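Local coordinates for NADB-Rossmann Superfamily protein (Streptococcus agalactiae, PDB 3LEC) that binds zinc and is probably a tRNA (adenine(22)-N1)-methyltransferase built around a Rossmann-like domain, at residues A[191-195]-A[223-227]. Sequence-based numbering, arbitrary orientation.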
loop_
_atom_site.group_PDB
_atom_site.type_symbol
_atom_site.label_atom_id
_atom_site.label_comp_id
_atom_site.label_asym_id
_atom_site.label_seq_id
_atom_site.Cartn_x
_atom_site.Cartn_y
_atom_site.Cartn_z
ATOM N N TRP A 191 5.187 16.930 3.752
ATOM C CA TRP A 191 4.203 17.985 3.604
ATOM C C TRP A 191 4.814 19.381 3.394
ATOM O O TRP A 191 4.236 20.199 2.668
ATOM C CB TRP A 191 3.153 17.915 4.724
ATOM C CG TRP A 191 2.353 16.671 4.530
ATOM C CD1 TRP A 191 2.438 15.525 5.245
ATOM C CD2 TRP A 191 1.439 16.408 3.446
ATOM N NE1 TRP A 191 1.591 14.568 4.710
ATOM C CE2 TRP A 191 0.966 15.091 3.610
ATOM C CE3 TRP A 191 0.961 17.173 2.367
ATOM C CZ2 TRP A 191 0.029 14.520 2.747
ATOM C CZ3 TRP A 191 0.040 16.611 1.505
ATOM C CH2 TRP A 191 -0.411 15.287 1.690
ATOM N N GLN A 192 5.991 19.628 3.959
ATOM C CA GLN A 192 6.733 20.871 3.635
ATOM C C GLN A 192 6.984 20.914 2.123
ATOM O O GLN A 192 6.742 21.933 1.470
ATOM C CB GLN A 192 8.045 20.988 4.436
ATOM C CG GLN A 192 7.873 21.392 5.901
ATOM C CD GLN A 192 8.966 20.875 6.831
ATOM O OE1 GLN A 192 10.044 20.448 6.401
ATOM N NE2 GLN A 192 8.686 20.911 8.120
ATOM N N ASN A 193 7.397 19.787 1.551
ATOM C CA ASN A 193 7.663 19.698 0.103
ATOM C C ASN A 193 6.412 19.912 -0.772
ATOM O O ASN A 193 6.469 20.589 -1.802
ATOM C CB ASN A 193 8.334 18.356 -0.235
ATOM C CG ASN A 193 8.768 18.271 -1.687
ATOM O OD1 ASN A 193 9.432 19.166 -2.202
ATOM N ND2 ASN A 193 8.389 17.193 -2.355
ATOM N N GLU A 194 5.286 19.333 -0.358
ATOM C CA GLU A 194 4.012 19.527 -1.047
ATOM C C GLU A 194 3.601 20.988 -0.993
ATOM O O GLU A 194 3.196 21.547 -1.997
ATOM C CB GLU A 194 2.903 18.671 -0.443
ATOM C CG GLU A 194 3.105 17.160 -0.649
ATOM C CD GLU A 194 3.186 16.764 -2.117
ATOM O OE1 GLU A 194 2.253 17.102 -2.865
ATOM O OE2 GLU A 194 4.190 16.121 -2.515
ATOM N N LEU A 195 3.754 21.605 0.168
ATOM C CA LEU A 195 3.531 23.059 0.283
ATOM C C LEU A 195 4.332 23.876 -0.753
ATOM O O LEU A 195 3.782 24.763 -1.458
ATOM C CB LEU A 195 3.849 23.524 1.703
ATOM C CG LEU A 195 3.472 24.981 2.016
ATOM C CD1 LEU A 195 1.989 25.255 1.728
ATOM C CD2 LEU A 195 3.852 25.302 3.466
ATOM N N ILE A 223 -2.477 22.088 4.694
ATOM C CA ILE A 223 -1.104 21.787 5.010
ATOM C C ILE A 223 -0.580 22.757 6.066
ATOM O O ILE A 223 0.016 22.327 7.058
ATOM C CB ILE A 223 -0.200 21.741 3.781
ATOM C CG1 ILE A 223 -0.599 20.582 2.858
ATOM C CG2 ILE A 223 1.250 21.580 4.202
ATOM C CD1 ILE A 223 0.157 20.581 1.556
ATOM N N LYS A 224 -0.834 24.050 5.870
ATOM C CA LYS A 224 -0.400 25.065 6.831
ATOM C C LYS A 224 -0.890 24.718 8.220
ATOM O O LYS A 224 -0.157 24.874 9.183
ATOM C CB LYS A 224 -0.890 26.461 6.440
ATOM C CG LYS A 224 -0.119 27.052 5.268
ATOM C CD LYS A 224 -0.260 28.571 5.199
ATOM C CE LYS A 224 0.140 29.070 3.814
ATOM N NZ LYS A 224 0.400 30.534 3.788
ATOM N N GLU A 225 -2.121 24.226 8.324
ATOM C CA GLU A 225 -2.682 23.852 9.630
ATOM C C GLU A 225 -1.949 22.685 10.270
ATOM O O GLU A 225 -1.575 22.735 11.450
ATOM C CB GLU A 225 -4.193 23.613 9.527
ATOM C CG GLU A 225 -4.964 24.893 9.231
ATOM C CD GLU A 225 -6.458 24.699 8.990
ATOM O OE1 GLU A 225 -6.940 23.551 8.987
ATOM O OE2 GLU A 225 -7.157 25.715 8.815
ATOM N N VAL A 226 -1.711 21.641 9.476
ATOM C CA VAL A 226 -1.012 20.455 9.952
ATOM C C VAL A 226 0.402 20.821 10.412
ATOM O O VAL A 226 0.837 20.421 11.499
ATOM C CB VAL A 226 -1.004 19.365 8.838
ATOM C CG1 VAL A 226 -0.016 18.249 9.143
ATOM C CG2 VAL A 226 -2.394 18.809 8.682
ATOM N N LEU A 227 1.103 21.599 9.589
ATOM C CA LEU A 227 2.477 21.967 9.870
ATOM C C LEU A 227 2.580 22.976 11.024
ATOM O O LEU A 227 3.642 23.125 11.630
ATOM C CB LEU A 227 3.153 22.520 8.609
ATOM C CG LEU A 227 3.440 21.536 7.463
ATOM C CD1 LEU A 227 4.161 22.245 6.309
ATOM C CD2 LEU A 227 4.256 20.335 7.950
#
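Ile223 projects between Trp191 and Leu195, one helical turn apart on segment 191-195, and its branches can be followed outward from CB. CG2 lies 3.6 Å from the Trp191 carbonyl O, an oxygen that already accepts the backbone N-H of Leu195, and it also reaches the CB of Leu195. The other branch crosses the indole at about a right angle: CG1 stands 3.8 Å from CE3 of Trp191, and the terminal CD1 closes to 3.6 Å from the same CE3. Since CD1 lies near the indole plane, it meets the benzo edge of the ring and not its face. The chain beyond CB is extended (chi2 173°), which carries CD1 far enough across to reach the Glu194 CB at 3.9 Å as well. Glu194 contributes only this aliphatic root here; its carboxylate turns away and forms a salt bridge with Lys197.

One turn further on, Leu227 splits its two methyls between different partners. CD1 packs 3.8 Å from Gln192 CG and 4.2 Å from Leu195 CD2, whereas CD2 sits 4.2 Å from Trp191 CB. Leu195 places its CG anti to the backbone N (chi1 -172°), sending its methyls toward the second helix. All these cross-contacts are van der Waals, between carbons apart from the CG2 approach to the carbonyl O.

The segment axes approach to 10.2 Å with 149° between their directions, roughly antiparallel and consistent with a helical hairpin. Helices 185-204 and 210-227 form that hairpin, which projects from the Rossmann-like sheet domain well away from the zinc site. The Trp191 ring meets Phe187 of its own helix edge-to-face and also Phe175 of helix 170-175; Ile223 touches Phe175 too, so helix 170-175 packs against both legs.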